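Local coordinates for conserved membrane protein (Chlamydia abortus, PDB 6GZU) that is the C-terminal part of a secreted CE-clan effector that combines deubiquitination and acetylation, induces Golgi fragmentation and probably works as a cysteine-type peptidase, at residues Ser24-Leu27 with Ile28-Ser31; Gln81-Tyr84 with Gln85-Pro88; Tyr177-Ala180 with Asn181-Ser185. One frame throughout, in Å; residues are numbered along the deposited sequence.

Contact 1: Ser24-Leu27 with Ile28-Ser31; sequences STHL and IRLS
His-26 is met from two successive positions on the same helix, 20-33: Arg-29 reaches its ring from one turn ahead, and Leu-30 lies just beyond. The tight, buried part combines backbone bonding with close packing of Leu-30 on the imidazole. N of Leu-30 bonds to O of His-26 at 2.8 Å and joins the two residues, while CD1 of Leu-30 only packs beside the ring, obliquely and 3.6 Å from CD2 of His-26. Leu-27 and Leu-30 both press on Leu-212 of helix 204-217, and Phe-238 packs edge-to-face with the imidazole. Looser is the partly exposed edge, where the methyl CG2 of Thr-25 rests 3.8 Å from NH2 of Arg-29; OG1 of Thr-25 is bonded to O of Leu-21. The firm tie between the two sides is the guanidinium-imidazole bond. A bend at chi3 (-68°) turns the arginine chain back, bringing NH1 to within 2.9 Å of ND1 of His-26. This bond lies in the plane of both flat groups, although the planes themselves are 41° apart. NE of Arg-29 is held in turn by the carbonyl of Arg-245. Because ND1 accepts from arginine while NE2 is bonded to Asp-213, both ring nitrogens are engaged, consistent with a histidine protonated on NE2 and fixed in its rotation.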
loop_
_atom_site.group_PDB
_atom_site.type_symbol
_atom_site.label_atom_id
_atom_site.label_comp_id
_atom_site.label_asym_id
_atom_site.label_seq_id
_atom_site.Cartn_x
_atom_site.Cartn_y
_atom_site.Cartn_z
ATOM N N SER A 24 -0.654 5.625 7.454
ATOM C CA SER A 24 -0.179 6.634 6.509
ATOM C C SER A 24 0.949 7.470 7.096
ATOM O O SER A 24 1.835 7.882 6.352
ATOM C CB SER A 24 -1.330 7.541 6.088
ATOM O OG SER A 24 -2.236 6.816 5.279
ATOM N N THR A 25 0.920 7.711 8.399
ATOM C CA THR A 25 1.988 8.464 9.049
ATOM C C THR A 25 3.286 7.685 8.891
ATOM O O THR A 25 4.325 8.291 8.630
ATOM C CB THR A 25 1.658 8.691 10.544
ATOM O OG1 THR A 25 0.527 9.562 10.619
ATOM C CG2 THR A 25 2.804 9.372 11.339
ATOM N N HIS A 26 3.253 6.364 9.114
ATOM C CA HIS A 26 4.470 5.581 8.916
ATOM C C HIS A 26 4.961 5.580 7.475
ATOM O O HIS A 26 6.168 5.605 7.231
ATOM C CB HIS A 26 4.379 4.159 9.500
ATOM C CG HIS A 26 5.726 3.551 9.725
ATOM N ND1 HIS A 26 6.614 4.072 10.651
ATOM C CD2 HIS A 26 6.362 2.527 9.107
ATOM C CE1 HIS A 26 7.728 3.359 10.617
ATOM N NE2 HIS A 26 7.607 2.433 9.673
ATOM N N LEU A 27 4.045 5.512 6.516
ATOM C CA LEU A 27 4.437 5.618 5.104
ATOM C C LEU A 27 5.131 6.941 4.827
ATOM O O LEU A 27 6.181 6.968 4.179
ATOM C CB LEU A 27 3.243 5.367 4.171
ATOM C CG LEU A 27 2.868 3.898 3.939
ATOM C CD1 LEU A 27 2.844 2.959 5.082
ATOM C CD2 LEU A 27 1.519 3.908 3.171
ATOM N N ILE A 28 4.610 8.046 5.366
ATOM C CA ILE A 28 5.250 9.338 5.182
ATOM C C ILE A 28 6.634 9.354 5.849
ATOM O O ILE A 28 7.617 9.866 5.273
ATOM C CB ILE A 28 4.368 10.504 5.744
ATOM C CG1 ILE A 28 3.121 10.716 4.871
ATOM C CG2 ILE A 28 5.162 11.836 5.875
ATOM C CD1 ILE A 28 3.446 11.171 3.408
ATOM N N ARG A 29 6.725 8.816 7.066
ATOM C CA ARG A 29 8.022 8.661 7.734
ATOM C C ARG A 29 9.011 7.900 6.821
ATOM O O ARG A 29 10.136 8.355 6.594
ATOM C CB ARG A 29 7.806 7.931 9.049
ATOM C CG ARG A 29 8.997 7.674 9.903
ATOM C CD ARG A 29 8.541 6.958 11.203
ATOM N NE ARG A 29 7.733 7.778 12.096
ATOM C CZ ARG A 29 6.472 7.559 12.484
ATOM N NH1 ARG A 29 5.769 6.497 12.070
ATOM N NH2 ARG A 29 5.890 8.449 13.295
ATOM N N LEU A 30 8.568 6.775 6.266
ATOM C CA LEU A 30 9.403 6.004 5.344
ATOM C C LEU A 30 9.758 6.775 4.091
ATOM O O LEU A 30 10.871 6.637 3.578
ATOM C CB LEU A 30 8.726 4.671 4.980
ATOM C CG LEU A 30 8.746 3.705 6.156
ATOM C CD1 LEU A 30 7.865 2.505 5.820
ATOM C CD2 LEU A 30 10.147 3.269 6.487
ATOM N N SER A 31 8.840 7.603 3.600
ATOM C CA SER A 31 9.110 8.370 2.380
ATOM C C SER A 31 10.199 9.394 2.602
ATOM O O SER A 31 10.809 9.831 1.636
ATOM C CB SER A 31 7.841 9.054 1.847
ATOM O OG SER A 31 7.563 10.240 2.586
#

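Contact 2: Gln81-Tyr84 with Gln85-Pro88; sequences QNNY and QDYP
Asn-83 reaches its amide forward to the backbone of Gln-85 and Asp-86, an Asx turn in a loop that is neither helix nor strand. With CG anti to the backbone N (chi1 -179°), the side chain extends along the chain that follows it. Starting at the root, CB lies 4.1 Å from CD2 of Tyr-87, a light touch on that ring. CG comes next, 3.7 Å from OD2 of Asp-86, and the amide it carries is set almost perpendicular to the carboxylate of that residue, the planes being 80° apart. OD1 accepts from two backbone N-H groups. N of Gln-85 lies in the carbonyl plane, 3.1 Å from OD1, whereas N of Asp-86, at 2.9 Å from OD1, stands above that plane and makes the straighter bond. At the other corner ND2 donates to OD2 of Asp-86 at 3.1 Å, meeting the oxygen on its anti side. ND2 also lies 3.7 Å from CD2 of Tyr-87, oblique to the ring. Asn-83 and Asp-86 thus clasp each other through both backbone and side chain, which fixes which way the amide is turned. OD1 of Asp-86 has its own partner in Ser-41. Tyr-87 also packs edge-to-face on the imidazoles of His-79 and the zinc ligand His-80, so the turn borders the metal site. Further along, Tyr-84 touches Pro-88, and both residues rest on Cys-253 of helix 252-257. A water bridges the two arms, accepting from N of Asn-83 at 3.0 Å and hydrogen-bonded to O of Tyr-87 at 2.9 Å.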
loop_
_atom_site.group_PDB
_atom_site.type_symbol
_atom_site.label_atom_id
_atom_site.label_comp_id
_atom_site.label_asym_id
_atom_site.label_seq_id
_atom_site.Cartn_x
_atom_site.Cartn_y
_atom_site.Cartn_z
ATOM N N GLN A 81 -1.463 16.723 -8.528
ATOM C CA GLN A 81 -1.083 18.102 -8.272
ATOM C C GLN A 81 -2.266 18.909 -7.727
ATOM O O GLN A 81 -3.428 18.660 -8.077
ATOM C CB GLN A 81 -0.435 18.695 -9.529
ATOM C CG GLN A 81 0.890 17.979 -9.872
ATOM N N ASN A 82 -1.970 19.854 -6.844
ATOM C CA ASN A 82 -3.007 20.727 -6.304
ATOM C C ASN A 82 -4.125 19.945 -5.614
ATOM O O ASN A 82 -5.288 20.340 -5.628
ATOM C CB ASN A 82 -3.565 21.620 -7.417
ATOM C CG ASN A 82 -3.894 22.991 -6.934
ATOM N N ASN A 83 -3.771 18.817 -5.028
ATOM C CA ASN A 83 -4.752 18.025 -4.286
ATOM C C ASN A 83 -4.270 17.847 -2.856
ATOM O O ASN A 83 -3.475 16.959 -2.572
ATOM C CB ASN A 83 -5.007 16.669 -4.963
ATOM C CG ASN A 83 -6.038 15.833 -4.241
ATOM O OD1 ASN A 83 -6.358 16.059 -3.074
ATOM N ND2 ASN A 83 -6.544 14.836 -4.925
ATOM N N TYR A 84 -4.772 18.676 -1.949
ATOM C CA TYR A 84 -4.283 18.692 -0.581
ATOM C C TYR A 84 -5.109 17.835 0.347
ATOM O O TYR A 84 -4.822 17.762 1.532
ATOM C CB TYR A 84 -4.237 20.143 -0.076
ATOM C CG TYR A 84 -3.222 20.943 -0.813
ATOM C CD1 TYR A 84 -1.885 20.942 -0.418
ATOM C CD2 TYR A 84 -3.582 21.684 -1.905
ATOM C CE1 TYR A 84 -0.942 21.672 -1.110
ATOM C CE2 TYR A 84 -2.661 22.436 -2.587
ATOM C CZ TYR A 84 -1.352 22.413 -2.207
ATOM O OH TYR A 84 -0.475 23.156 -2.946
ATOM N N GLN A 85 -6.108 17.133 -0.187
ATOM C CA GLN A 85 -6.897 16.212 0.601
ATOM C C GLN A 85 -6.301 14.823 0.485
ATOM O O GLN A 85 -6.009 14.177 1.488
ATOM C CB GLN A 85 -8.319 16.198 0.101
ATOM C CG GLN A 85 -9.219 15.249 0.854
ATOM C CD GLN A 85 -10.641 15.419 0.404
ATOM O OE1 GLN A 85 -10.975 15.106 -0.750
ATOM N NE2 GLN A 85 -11.489 15.954 1.289
ATOM N N ASP A 86 -6.095 14.359 -0.746
ATOM C CA ASP A 86 -5.444 13.063 -0.952
ATOM C C ASP A 86 -3.919 13.135 -0.970
ATOM O O ASP A 86 -3.248 12.233 -0.474
ATOM C CB ASP A 86 -5.874 12.452 -2.281
ATOM C CG ASP A 86 -7.350 12.195 -2.352
ATOM O OD1 ASP A 86 -7.787 11.170 -1.787
ATOM O OD2 ASP A 86 -8.054 12.972 -3.035
ATOM N N TYR A 87 -3.374 14.178 -1.594
ATOM C CA TYR A 87 -1.928 14.231 -1.863
ATOM C C TYR A 87 -1.245 15.515 -1.431
ATOM O O TYR A 87 -0.508 16.093 -2.216
ATOM C CB TYR A 87 -1.625 13.980 -3.365
ATOM C CG TYR A 87 -2.321 12.759 -3.919
ATOM C CD1 TYR A 87 -1.911 11.485 -3.565
ATOM C CD2 TYR A 87 -3.401 12.881 -4.816
ATOM C CE1 TYR A 87 -2.564 10.358 -4.061
ATOM C CE2 TYR A 87 -4.066 11.755 -5.320
ATOM C CZ TYR A 87 -3.633 10.507 -4.935
ATOM O OH TYR A 87 -4.296 9.409 -5.403
ATOM N N PRO A 88 -1.424 15.944 -0.180
ATOM C CA PRO A 88 -0.718 17.178 0.191
ATOM C C PRO A 88 0.798 16.971 0.175
ATOM O O PRO A 88 1.547 17.926 -0.037
ATOM C CB PRO A 88 -1.200 17.429 1.620
ATOM C CG PRO A 88 -1.607 16.027 2.141
ATOM C CD PRO A 88 -2.174 15.340 0.935
HETATM O O HOH W 1 -0.982 17.780 -4.476
#

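Contact 3: Tyr177-Ala180 with Asn181-Ser185; sequences YPDA and NGALS
Asp-179 turns its carboxylate inward across the loop, one oxygen taking backbone N-H groups of Asn-181 and Ala-183, the other the hydroxyl of Ser-185. Its CG sits between the backbone N and the carbonyl carbon (chi1 68°), which folds the group over the turn. OD1 receives N of Ala-183 at 2.9 Å from above the carboxylate plane, and N of Asn-181 adds a weak bond to the same oxygen. OD2 faces the other way: OG of Ser-185 donates to its anti lone pair at 2.6 Å. A water joins OD2 to ND2 of Asn-181; together these donors would spread the negative charge. Beyond this polar knot Pro-178 and Leu-184 lie side by side and point the same way, CB of the proline 3.9 Å from CD2 of the leucine. Arg-145 bonds the carbonyls of both Tyr-177 and Ser-185, joining the two feet of the loop. Two backbone bonds close it: N of Asp-179 to O of Ala-183 at 2.9 Å, and N of Gly-182 to O of Asp-179 at 3.0 Å. Gly-182 takes a positive phi of 79°. These bonds and the glycine make a type I turn from Asp-179 to Gly-182 with a G1 bulge, the pattern of a 3:5 hairpin, though neither flank is a regular strand here.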
loop_
_atom_site.group_PDB
_atom_site.type_symbol
_atom_site.label_atom_id
_atom_site.label_comp_id
_atom_site.label_asym_id
_atom_site.label_seq_id
_atom_site.Cartn_x
_atom_site.Cartn_y
_atom_site.Cartn_z
ATOM N N TYR A 177 5.906 -1.709 -18.587
ATOM C CA TYR A 177 7.293 -1.790 -18.122
ATOM C C TYR A 177 7.853 -3.107 -18.609
ATOM O O TYR A 177 7.614 -4.139 -17.969
ATOM C CB TYR A 177 7.350 -1.719 -16.603
ATOM C CG TYR A 177 6.795 -0.401 -16.108
ATOM C CD1 TYR A 177 7.599 0.707 -15.972
ATOM C CD2 TYR A 177 5.420 -0.267 -15.827
ATOM C CE1 TYR A 177 7.071 1.889 -15.540
ATOM C CE2 TYR A 177 4.880 0.903 -15.406
ATOM C CZ TYR A 177 5.711 2.001 -15.276
ATOM O OH TYR A 177 5.288 3.242 -14.861
ATOM N N PRO A 178 8.579 -3.096 -19.725
ATOM C CA PRO A 178 8.985 -4.409 -20.297
ATOM C C PRO A 178 10.027 -5.158 -19.473
ATOM O O PRO A 178 10.722 -4.550 -18.642
ATOM C CB PRO A 178 9.598 -4.017 -21.669
ATOM C CG PRO A 178 9.033 -2.689 -21.938
ATOM C CD PRO A 178 9.008 -1.991 -20.597
ATOM N N ASP A 179 10.142 -6.468 -19.695
ATOM C CA ASP A 179 11.195 -7.241 -19.071
ATOM C C ASP A 179 12.504 -7.168 -19.861
ATOM O O ASP A 179 12.585 -6.563 -20.970
ATOM C CB ASP A 179 10.744 -8.691 -18.795
ATOM C CG ASP A 179 10.522 -9.502 -20.045
ATOM O OD1 ASP A 179 11.297 -9.401 -21.023
ATOM O OD2 ASP A 179 9.603 -10.374 -20.029
ATOM N N ALA A 180 13.543 -7.765 -19.277
ATOM C CA ALA A 180 14.886 -7.675 -19.839
ATOM C C ALA A 180 15.030 -8.407 -21.149
ATOM O O ALA A 180 16.001 -8.164 -21.887
ATOM C CB ALA A 180 15.928 -8.182 -18.843
ATOM N N ASN A 181 14.091 -9.305 -21.446
ATOM C CA ASN A 181 14.071 -10.029 -22.720
ATOM C C ASN A 181 13.362 -9.273 -23.820
ATOM O O ASN A 181 13.328 -9.719 -24.980
ATOM C CB ASN A 181 13.380 -11.353 -22.487
ATOM C CG ASN A 181 14.185 -12.261 -21.596
ATOM O OD1 ASN A 181 15.417 -12.215 -21.605
ATOM N ND2 ASN A 181 13.513 -13.092 -20.829
ATOM N N GLY A 182 12.875 -8.080 -23.494
ATOM C CA GLY A 182 12.114 -7.323 -24.473
ATOM C C GLY A 182 10.680 -7.830 -24.580
ATOM O O GLY A 182 9.993 -7.536 -25.541
ATOM N N ALA A 183 10.198 -8.583 -23.590
ATOM C CA ALA A 183 8.833 -9.084 -23.616
ATOM C C ALA A 183 7.948 -8.298 -22.651
ATOM O O ALA A 183 8.435 -7.637 -21.729
ATOM C CB ALA A 183 8.797 -10.585 -23.252
ATOM N N LEU A 184 6.648 -8.351 -22.870
ATOM C CA LEU A 184 5.680 -7.703 -22.005
ATOM C C LEU A 184 5.052 -8.664 -21.012
ATOM O O LEU A 184 3.816 -8.737 -20.873
ATOM C CB LEU A 184 4.614 -7.033 -22.878
ATOM C CG LEU A 184 5.273 -6.081 -23.872
ATOM C CD1 LEU A 184 4.194 -5.409 -24.715
ATOM C CD2 LEU A 184 6.089 -5.029 -23.098
ATOM N N SER A 185 5.907 -9.412 -20.328
ATOM C CA SER A 185 5.461 -10.452 -19.391
ATOM C C SER A 185 4.831 -9.838 -18.146
ATOM O O SER A 185 5.235 -8.768 -17.704
ATOM C CB SER A 185 6.675 -11.295 -18.994
ATOM O OG SER A 185 7.682 -10.510 -18.353
HETATM O O HOH W 2 10.412 -12.800 -20.840
#

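How the contacts relate
The three contacts run from core to surface. Contact 1 is buried, lies within the single helix 20-33, and combines regular helical bonding with leucine packing and one histidine-arginine bond. Contact 2 is partly buried, in the long loop between strands 68-69 and 100-107 beside the zinc site, and there an asparagine amide organises the backbone. Contact 3 sits on the surface between helix 159-174 and strand 188-191, where a carboxylate does similar work. No structural element is shared. Contacts 1 and 2 are the nearer pair, about 16 Å between centres, whereas contact 3 stands more than 30 Å from either. In these three contacts, backbone bonding of a helix gives way to an amide and then a carboxylate gripping backbone N-H groups.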